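Local coordinates for N-ACETYLMURAMOYL-L-ALANINE AMIDASE CwlV (Paenibacillus polymyxa, PDB 1JWQ), which probably hydrolyses the amide bond between N-acetylmuramic acid and L-alanine in bacterial cell-wall peptidoglycan, this chain being its zinc-binding catalytic domain, at residues V3-A8 with K66-L71; N30-L35 with D159-V164; S39-N44 with D170-Y175; P114-T119 with L141-L146. All blocks are in the same frame, centred on the assembly; numbering follows the deposited sequence.

Contact 1 (V3-A8 with K66-L71); sequences VVVIDA and KVAENL
V5 holds CG1 anti to its backbone N (chi1 172°). This turns CG2 beside that N and out toward A68. V3 has almost the same torsion (chi1 177°), and its CG2 is likewise the methyl nearest the other segment, at L71. The contact belongs to an open alpha-beta-alpha fold. Strand 2-8 is an inner strand of the mixed sheet, between strands 47-51 and 75-82, and helix 61-70 covers one of its faces. V3 and V5 point to that face. V4, I6 and A8 touch helix 26-42 on the other.

V5 CG2 lies 4.0 Å from A68 CA and 4.3 Å from A68 CB. The methyl therefore meets the helix backbone as much as the alanine side chain, consistent with the small side chain at A68. F76 of strand 75-82 touches both V5 and A68.

The helix ends close to V3. Its last turn is tied by N70 N to K66 O at 2.7 Å and by L71 N to V67 O at 2.9 Å. L71 directs its CB toward the strand, and its side chain also packs on V50 of strand 47-51. Further along strand 2-8, D7 OD2 forms a salt bridge with R64 NH1, so a charged tie to helix 61-70 joins the apolar one. At the V3 end both methyls sit by one carbonyl oxygen: L71 O is 3.9 Å from V3 CG2 and 4.2 Å from V3 CG1.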
# COMPACT_ATOMS: atom_id res chain seq x y z
N VAL A 3 11.00 -4.83 11.80
CA VAL A 3 10.10 -5.61 10.96
C VAL A 3 9.12 -4.73 10.21
O VAL A 3 8.47 -3.86 10.79
CB VAL A 3 9.33 -6.63 11.82
CG1 VAL A 3 8.34 -7.39 10.97
CG2 VAL A 3 10.31 -7.59 12.48
N VAL A 4 9.02 -4.97 8.91
CA VAL A 4 8.12 -4.22 8.05
C VAL A 4 7.13 -5.18 7.41
O VAL A 4 7.53 -6.11 6.71
CB VAL A 4 8.91 -3.52 6.92
CG1 VAL A 4 7.95 -2.74 6.01
CG2 VAL A 4 9.96 -2.60 7.51
N VAL A 5 5.84 -4.97 7.65
CA VAL A 5 4.84 -5.84 7.06
C VAL A 5 4.15 -5.09 5.93
O VAL A 5 3.63 -3.99 6.12
CB VAL A 5 3.80 -6.31 8.10
CG1 VAL A 5 2.65 -7.05 7.41
CG2 VAL A 5 4.47 -7.24 9.11
N ILE A 6 4.17 -5.70 4.75
CA ILE A 6 3.55 -5.12 3.57
C ILE A 6 2.37 -6.00 3.24
O ILE A 6 2.51 -7.21 3.04
CB ILE A 6 4.50 -5.09 2.37
CG1 ILE A 6 5.79 -4.34 2.73
CG2 ILE A 6 3.81 -4.45 1.17
CD1 ILE A 6 5.59 -2.87 3.05
N ASP A 7 1.20 -5.38 3.18
CA ASP A 7 -0.04 -6.08 2.92
C ASP A 7 -0.65 -5.70 1.58
O ASP A 7 -1.11 -4.56 1.39
CB ASP A 7 -1.02 -5.76 4.06
CG ASP A 7 -2.38 -6.37 3.84
OD1 ASP A 7 -3.37 -5.61 3.82
OD2 ASP A 7 -2.45 -7.61 3.70
N ALA A 8 -0.63 -6.64 0.63
CA ALA A 8 -1.21 -6.42 -0.69
C ALA A 8 -2.69 -6.71 -0.52
O ALA A 8 -3.07 -7.85 -0.31
CB ALA A 8 -0.59 -7.38 -1.70
N LYS A 66 -3.17 -10.10 12.25
CA LYS A 66 -2.53 -11.06 13.15
C LYS A 66 -1.05 -11.25 12.85
O LYS A 66 -0.23 -11.34 13.77
CB LYS A 66 -3.25 -12.40 13.11
CG LYS A 66 -2.75 -13.39 14.16
CD LYS A 66 -3.79 -14.46 14.48
CE LYS A 66 -4.16 -15.28 13.26
NZ LYS A 66 -5.17 -16.33 13.61
N VAL A 67 -0.69 -11.30 11.57
CA VAL A 67 0.71 -11.45 11.19
C VAL A 67 1.52 -10.28 11.74
O VAL A 67 2.58 -10.47 12.34
CB VAL A 67 0.87 -11.49 9.66
CG1 VAL A 67 2.35 -11.52 9.30
CG2 VAL A 67 0.16 -12.70 9.09
N ALA A 68 1.02 -9.08 11.51
CA ALA A 68 1.70 -7.88 11.97
C ALA A 68 1.85 -7.89 13.49
O ALA A 68 2.92 -7.59 14.01
CB ALA A 68 0.94 -6.63 11.52
N GLU A 69 0.79 -8.24 14.20
CA GLU A 69 0.84 -8.27 15.66
C GLU A 69 1.77 -9.36 16.18
O GLU A 69 2.61 -9.10 17.05
CB GLU A 69 -0.56 -8.46 16.25
CG GLU A 69 -1.51 -7.34 15.88
CD GLU A 69 -0.96 -5.98 16.26
OE1 GLU A 69 -1.01 -5.07 15.41
OE2 GLU A 69 -0.49 -5.83 17.40
N ASN A 70 1.62 -10.56 15.64
CA ASN A 70 2.44 -11.69 16.08
C ASN A 70 3.94 -11.50 15.83
O ASN A 70 4.76 -11.87 16.66
CB ASN A 70 1.95 -12.98 15.41
CG ASN A 70 2.81 -14.18 15.77
OD1 ASN A 70 3.66 -14.60 14.98
ND2 ASN A 70 2.62 -14.72 16.97
N LEU A 71 4.30 -10.92 14.68
CA LEU A 71 5.70 -10.70 14.36
C LEU A 71 6.22 -9.38 14.92
O LEU A 71 7.37 -8.99 14.69
CB LEU A 71 5.90 -10.74 12.84
CG LEU A 71 5.44 -12.03 12.16
CD1 LEU A 71 5.76 -11.97 10.66
CD2 LEU A 71 6.14 -13.22 12.80

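Contact 2 (N30-L35 with D159-V164)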
# COMPACT_ATOMS: atom_id res chain seq x y z
N ASN A 30 -2.01 -4.65 -6.41
CA ASN A 30 -1.53 -4.67 -5.04
C ASN A 30 -0.37 -5.62 -4.83
O ASN A 30 0.61 -5.28 -4.16
CB ASN A 30 -2.67 -5.03 -4.08
CG ASN A 30 -3.79 -4.00 -4.09
OD1 ASN A 30 -3.60 -2.86 -4.51
ND2 ASN A 30 -4.97 -4.40 -3.62
N LEU A 31 -0.47 -6.82 -5.39
CA LEU A 31 0.60 -7.80 -5.24
C LEU A 31 1.87 -7.35 -5.95
O LEU A 31 2.95 -7.41 -5.38
CB LEU A 31 0.14 -9.15 -5.79
CG LEU A 31 1.18 -10.27 -5.72
CD1 LEU A 31 1.57 -10.52 -4.27
CD2 LEU A 31 0.60 -11.53 -6.34
N ALA A 32 1.73 -6.91 -7.19
CA ALA A 32 2.89 -6.45 -7.96
C ALA A 32 3.63 -5.35 -7.20
O ALA A 32 4.86 -5.31 -7.17
CB ALA A 32 2.43 -5.93 -9.33
N MET A 33 2.87 -4.45 -6.58
CA MET A 33 3.46 -3.35 -5.82
C MET A 33 4.16 -3.87 -4.57
O MET A 33 5.29 -3.48 -4.27
CB MET A 33 2.39 -2.33 -5.42
CG MET A 33 1.86 -1.52 -6.59
SD MET A 33 3.18 -0.64 -7.45
CE MET A 33 3.98 0.18 -6.08
N ALA A 34 3.48 -4.75 -3.83
CA ALA A 34 4.05 -5.31 -2.61
C ALA A 34 5.36 -6.04 -2.90
O ALA A 34 6.33 -5.90 -2.16
CB ALA A 34 3.05 -6.27 -1.97
N LEU A 35 5.38 -6.81 -3.98
CA LEU A 35 6.59 -7.55 -4.35
C LEU A 35 7.73 -6.61 -4.72
O LEU A 35 8.88 -6.87 -4.39
CB LEU A 35 6.29 -8.50 -5.51
CG LEU A 35 5.30 -9.62 -5.20
CD1 LEU A 35 5.09 -10.47 -6.43
CD2 LEU A 35 5.82 -10.47 -4.04
N ASP A 159 6.96 1.13 -15.33
CA ASP A 159 7.81 2.21 -14.84
C ASP A 159 7.14 2.94 -13.68
O ASP A 159 7.79 3.30 -12.70
CB ASP A 159 8.14 3.19 -15.97
CG ASP A 159 8.88 2.52 -17.10
OD1 ASP A 159 9.77 1.68 -16.82
OD2 ASP A 159 8.60 2.84 -18.28
N PHE A 160 5.83 3.16 -13.80
CA PHE A 160 5.06 3.82 -12.75
C PHE A 160 5.20 3.03 -11.46
O PHE A 160 5.53 3.59 -10.41
CB PHE A 160 3.58 3.89 -13.15
CG PHE A 160 2.67 4.33 -12.03
CD1 PHE A 160 2.49 5.68 -11.75
CD2 PHE A 160 2.00 3.39 -11.25
CE1 PHE A 160 1.66 6.09 -10.71
CE2 PHE A 160 1.17 3.79 -10.20
CZ PHE A 160 1.00 5.15 -9.93
N GLN A 161 4.94 1.73 -11.54
CA GLN A 161 5.03 0.86 -10.37
C GLN A 161 6.40 0.90 -9.72
O GLN A 161 6.51 1.01 -8.50
CB GLN A 161 4.69 -0.58 -10.75
CG GLN A 161 3.31 -0.73 -11.38
CD GLN A 161 2.87 -2.18 -11.52
OE1 GLN A 161 3.68 -3.10 -11.40
NE2 GLN A 161 1.59 -2.38 -11.79
N ASN A 162 7.45 0.83 -10.52
CA ASN A 162 8.80 0.86 -9.98
C ASN A 162 9.10 2.16 -9.25
O ASN A 162 9.72 2.16 -8.19
CB ASN A 162 9.83 0.63 -11.09
CG ASN A 162 9.80 -0.79 -11.61
OD1 ASN A 162 9.70 -1.74 -10.84
ND2 ASN A 162 9.91 -0.94 -12.93
N ARG A 163 8.66 3.26 -9.83
CA ARG A 163 8.87 4.58 -9.26
C ARG A 163 8.12 4.72 -7.93
O ARG A 163 8.65 5.20 -6.93
CB ARG A 163 8.39 5.64 -10.24
CG ARG A 163 8.64 7.06 -9.79
CD ARG A 163 7.68 7.99 -10.48
NE ARG A 163 7.45 7.63 -11.87
CZ ARG A 163 6.31 7.85 -12.52
NH1 ARG A 163 5.30 8.43 -11.88
NH2 ARG A 163 6.20 7.53 -13.80
N VAL A 164 6.86 4.27 -7.94
CA VAL A 164 6.02 4.34 -6.76
C VAL A 164 6.50 3.39 -5.68
O VAL A 164 6.48 3.72 -4.50
CB VAL A 164 4.55 4.02 -7.12
CG1 VAL A 164 3.69 3.95 -5.87
CG2 VAL A 164 4.02 5.09 -8.06
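A32 comes first, with its CB pointing at helix 158-176 and lying 3.7 Å from Q161 OE1. The Q161 side chain is extended beyond CG. Its amide is anchored at the other end, where NE2 bonds to L155 O.

M33 follows and carries most of the contact. Its chain bends twice (chi2 -57°, chi3 -51°), which folds SD and CE against the opposite helix. M33 SD lies 3.6 Å from Q161 CB. M33 CE is 3.6 Å from Q161 O and 3.8 Å from V164 CG1. The M33 and V164 side chains cross at about a right angle. An alanine in place of M33 would probably open a gap between the helices and leave Q161 CB and V164 CG1 without their packing partner.

A34 turns to the sheet and packs on I6 and A8. V164 CG2 lies over one face of the F160 ring, toward its rim, and the ring touches T116 of helix 102-116.

The M33 side chain lies about 12 Å from the zinc ion. The segment axes approach to 9.7 Å and cross at -49°, consistent with ridges-into-grooves packing. Both helices form part of one outer layer of the open alpha-beta-alpha fold.

Contact 3 (S39-N44 with D170-Y175); sequences SILKQN and DGITEY
T173 OG1 is gripped from two directions. T173 OG1 donates to A169 O, one turn back in its own helix, and accepts from a water 2.7 Å away. With chi1 at -59°, OG1 stands beside the backbone N, within reach of that carbonyl. The same water accepts from N44 ND2 at 2.8 Å, so it bridges the two segments where their side chains do not bond directly. N44 ND2 also donates to V178 O, and N44 OD1 takes the backbone N of K46. The amide is thus fixed at both ends. N44 ND2 stays 4.3 Å from T173 CG2, a looser approach.

These segments lie near the C-terminal ends of helices 26-42 and 158-176, which lie on the same face of the sheet in the open alpha-beta-alpha fold. The inner part of their contact is mostly apolar. L41 directs its CB at the opposite helix and forks over it. One branch, L41 CD1, meets I172 CD1 at 3.7 Å, the two side chains crossing at about a right angle. The other branch, L41 CD2, lies 3.6 Å from T173 OG1, and here the side chains run past each other in opposite directions. They pack on strand 2-8, where V4 touches both L41 and I172. I172 also packs on I6 and on M108 of helix 102-116. Beyond L41 the chain turns, and N44 N bonds to L41 O at 3.0 Å.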
# COMPACT_ATOMS: atom_id res chain seq x y z
N SER A 39 11.33 -6.23 -2.78
CA SER A 39 12.63 -6.34 -3.44
C SER A 39 13.55 -5.18 -3.09
O SER A 39 14.75 -5.37 -2.85
CB SER A 39 12.46 -6.40 -4.96
OG SER A 39 11.64 -7.50 -5.33
N ILE A 40 12.99 -3.97 -3.05
CA ILE A 40 13.77 -2.79 -2.73
C ILE A 40 14.23 -2.79 -1.27
O ILE A 40 15.40 -2.57 -0.99
CB ILE A 40 12.95 -1.50 -2.98
CG1 ILE A 40 12.61 -1.40 -4.47
CG2 ILE A 40 13.74 -0.27 -2.54
CD1 ILE A 40 11.59 -0.32 -4.79
N LEU A 41 13.30 -3.06 -0.35
CA LEU A 41 13.63 -3.08 1.07
C LEU A 41 14.51 -4.25 1.48
O LEU A 41 15.21 -4.17 2.50
CB LEU A 41 12.35 -3.06 1.91
CG LEU A 41 11.48 -1.81 1.78
CD1 LEU A 41 10.26 -1.94 2.69
CD2 LEU A 41 12.29 -0.57 2.16
N LYS A 42 14.48 -5.33 0.71
CA LYS A 42 15.28 -6.51 1.02
C LYS A 42 16.78 -6.19 1.00
O LYS A 42 17.57 -6.87 1.65
CB LYS A 42 14.98 -7.63 0.02
N GLN A 43 17.15 -5.16 0.25
CA GLN A 43 18.55 -4.77 0.14
C GLN A 43 19.06 -4.11 1.43
O GLN A 43 20.27 -3.93 1.60
CB GLN A 43 18.75 -3.80 -1.03
CG GLN A 43 18.14 -4.26 -2.34
CD GLN A 43 18.71 -3.52 -3.54
OE1 GLN A 43 18.99 -2.32 -3.46
NE2 GLN A 43 18.87 -4.23 -4.65
N ASN A 44 18.14 -3.75 2.32
CA ASN A 44 18.50 -3.11 3.58
C ASN A 44 18.62 -4.15 4.70
O ASN A 44 17.62 -4.71 5.15
CB ASN A 44 17.45 -2.08 3.97
CG ASN A 44 17.93 -1.13 5.04
OD1 ASN A 44 18.69 -1.51 5.93
ND2 ASN A 44 17.47 0.12 4.98
N ASP A 170 10.95 4.34 0.36
CA ASP A 170 11.57 5.49 1.01
C ASP A 170 10.76 5.93 2.24
O ASP A 170 11.33 6.24 3.28
CB ASP A 170 11.70 6.67 0.04
CG ASP A 170 12.77 6.44 -1.02
OD1 ASP A 170 12.83 7.23 -1.98
OD2 ASP A 170 13.54 5.47 -0.89
N GLY A 171 9.44 5.94 2.10
CA GLY A 171 8.60 6.32 3.22
C GLY A 171 8.89 5.46 4.44
O GLY A 171 8.97 5.95 5.56
N ILE A 172 9.05 4.16 4.21
CA ILE A 172 9.33 3.22 5.29
C ILE A 172 10.75 3.40 5.83
O ILE A 172 10.97 3.46 7.04
CB ILE A 172 9.16 1.77 4.80
CG1 ILE A 172 7.69 1.51 4.49
CG2 ILE A 172 9.70 0.79 5.84
CD1 ILE A 172 7.43 0.28 3.64
N THR A 173 11.70 3.49 4.91
CA THR A 173 13.10 3.67 5.27
C THR A 173 13.32 4.96 6.05
O THR A 173 14.01 4.96 7.07
CB THR A 173 13.98 3.68 4.02
OG1 THR A 173 13.80 2.46 3.30
CG2 THR A 173 15.45 3.83 4.40
N GLU A 174 12.73 6.04 5.57
CA GLU A 174 12.88 7.33 6.24
C GLU A 174 12.23 7.32 7.61
O GLU A 174 12.83 7.79 8.58
CB GLU A 174 12.26 8.45 5.39
CG GLU A 174 12.98 8.73 4.08
CD GLU A 174 14.28 9.49 4.27
OE1 GLU A 174 14.56 9.95 5.41
OE2 GLU A 174 15.02 9.64 3.28
N TYR A 175 11.02 6.79 7.71
CA TYR A 175 10.32 6.76 8.99
C TYR A 175 11.05 5.91 10.02
O TYR A 175 11.17 6.31 11.18
CB TYR A 175 8.90 6.21 8.83
CG TYR A 175 8.14 6.23 10.14
CD1 TYR A 175 7.72 7.44 10.70
CD2 TYR A 175 7.88 5.05 10.84
CE1 TYR A 175 7.06 7.48 11.93
CE2 TYR A 175 7.22 5.08 12.08
CZ TYR A 175 6.82 6.30 12.61
OH TYR A 175 6.17 6.33 13.83
O HOH W 1 15.78 0.67 2.76

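Contact 4 (P114-T119 with L141-L146); sequences PATGLT and LEVGYL
T116 closes helix 102-116 facing V143, and L118 in the loop beyond it faces G144. T116 CA lies 7.3 Å from V143 CA, and L118 CA lies 7.4 Å from G144 CA. Between T116 and L118, G117 leaves the helix with a positive phi of 70°, a value that favours glycine. On the other side, V143 has helix-like backbone angles within strand 138-145, and G144 is almost fully extended.

T116 OG1 accepts from L118 N at 3.1 Å, with an N-H...O angle of 166°. This is an ST turn, and it holds the chain as it leaves the helix. Chi1 of 72° sets OG1 to this side and lets T116 CG2 face the strand, where it packs 4.1 Å from V143 CG1. T116 OG1 also bonds to A113 O and to T92 OG1. A valine here has no hydroxyl, so L118 N would probably lose its ST-turn acceptor and the loop would be freer to move.

L118 CD1 lies 3.5 Å from V143 O. G144 has no side chain, and L118 CD1 comes to 4.1 Å from G144 CA.

V143 O and T116 OG1 both bond to the T92 hydroxyl of strand 92-96, which links strand and helix end indirectly. The chemistry therefore implies a split: methyls of T116 and L118 make the direct contacts, two of them with strand backbone, while the indirect link runs through hydroxyls.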
# COMPACT_ATOMS: atom_id res chain seq x y z
N PRO A 114 4.45 12.13 -4.20
CA PRO A 114 5.16 12.69 -5.36
C PRO A 114 5.57 11.62 -6.36
O PRO A 114 5.65 11.89 -7.56
CB PRO A 114 6.37 13.38 -4.73
CG PRO A 114 5.87 13.77 -3.37
CD PRO A 114 5.12 12.53 -2.94
N ALA A 115 5.82 10.41 -5.87
CA ALA A 115 6.23 9.31 -6.74
C ALA A 115 5.15 8.88 -7.72
O ALA A 115 5.45 8.46 -8.83
CB ALA A 115 6.70 8.12 -5.90
N THR A 116 3.88 8.96 -7.32
CA THR A 116 2.81 8.56 -8.23
C THR A 116 2.63 9.62 -9.31
O THR A 116 2.25 9.31 -10.44
CB THR A 116 1.45 8.38 -7.51
OG1 THR A 116 0.93 9.66 -7.13
CG2 THR A 116 1.62 7.51 -6.27
N GLY A 117 2.91 10.87 -8.96
CA GLY A 117 2.76 11.96 -9.91
C GLY A 117 1.30 12.22 -10.22
O GLY A 117 0.98 12.99 -11.12
N LEU A 118 0.41 11.56 -9.48
CA LEU A 118 -1.02 11.73 -9.68
C LEU A 118 -1.52 12.83 -8.76
O LEU A 118 -0.76 13.35 -7.94
CB LEU A 118 -1.75 10.42 -9.38
CG LEU A 118 -1.23 9.19 -10.12
CD1 LEU A 118 -1.97 7.95 -9.63
CD2 LEU A 118 -1.42 9.37 -11.63
N THR A 119 -2.79 13.20 -8.89
CA THR A 119 -3.33 14.25 -8.05
C THR A 119 -3.20 13.87 -6.58
O THR A 119 -3.63 12.80 -6.16
CB THR A 119 -4.81 14.53 -8.37
OG1 THR A 119 -4.91 14.97 -9.73
CG2 THR A 119 -5.35 15.62 -7.45
N LEU A 141 -2.55 2.65 1.67
CA LEU A 141 -2.34 3.50 0.53
C LEU A 141 -3.27 3.15 -0.62
O LEU A 141 -3.36 1.99 -1.01
CB LEU A 141 -0.88 3.39 0.05
CG LEU A 141 0.20 3.47 1.13
CD1 LEU A 141 1.57 3.29 0.48
CD2 LEU A 141 0.13 4.81 1.86
N GLU A 142 -3.97 4.15 -1.13
CA GLU A 142 -4.84 3.96 -2.29
C GLU A 142 -4.03 4.70 -3.35
O GLU A 142 -4.10 5.92 -3.47
CB GLU A 142 -6.20 4.62 -2.06
CG GLU A 142 -7.11 3.84 -1.11
CD GLU A 142 -7.60 2.53 -1.71
OE1 GLU A 142 -8.26 1.75 -0.99
OE2 GLU A 142 -7.35 2.29 -2.91
N VAL A 143 -3.23 3.94 -4.09
CA VAL A 143 -2.32 4.51 -5.08
C VAL A 143 -2.95 5.37 -6.16
O VAL A 143 -2.44 6.43 -6.48
CB VAL A 143 -1.48 3.40 -5.75
CG1 VAL A 143 -0.43 4.03 -6.65
CG2 VAL A 143 -0.81 2.55 -4.67
N GLY A 144 -4.05 4.89 -6.73
CA GLY A 144 -4.73 5.63 -7.78
C GLY A 144 -6.07 4.98 -8.05
O GLY A 144 -6.40 3.96 -7.44
N TYR A 145 -6.85 5.56 -8.97
CA TYR A 145 -8.17 5.03 -9.30
C TYR A 145 -8.20 4.15 -10.53
O TYR A 145 -7.81 4.57 -11.62
CB TYR A 145 -9.16 6.18 -9.48
CG TYR A 145 -9.60 6.80 -8.18
CD1 TYR A 145 -10.87 6.53 -7.65
CD2 TYR A 145 -8.74 7.61 -7.44
CE1 TYR A 145 -11.26 7.05 -6.42
CE2 TYR A 145 -9.11 8.13 -6.21
CZ TYR A 145 -10.37 7.85 -5.71
OH TYR A 145 -10.74 8.37 -4.49
N LEU A 146 -8.67 2.92 -10.36
CA LEU A 146 -8.77 1.96 -11.45
C LEU A 146 -10.03 2.22 -12.26
O LEU A 146 -10.24 1.62 -13.31
CB LEU A 146 -8.81 0.54 -10.90
CG LEU A 146 -7.56 0.11 -10.13
CD1 LEU A 146 -7.71 -1.32 -9.65
CD2 LEU A 146 -6.34 0.24 -11.04

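Contacts 2 and 4 are buried. Contacts 1 and 3 are partly so, and lie farther from the chain centre. Contacts 2 and 3 join the same helices, 26-42 and 158-176, at successive places. Contact 2 rests on a bent methionine, while contact 3, away from the zinc site, adds a water bridge. Contact 1 is methyl packing; contact 4 adds hydroxyl bonds through T92. Contacts 1 and 4 set a helix or its end on the same sheet, on either side of the chain's centre. Contact 1 meets the face of strand 2-8 turned away from helix 26-42; its other face packs on contacts 2 and 3. Contact 4 touches contact 2, with R163 NH1 probably bonding to A115 O.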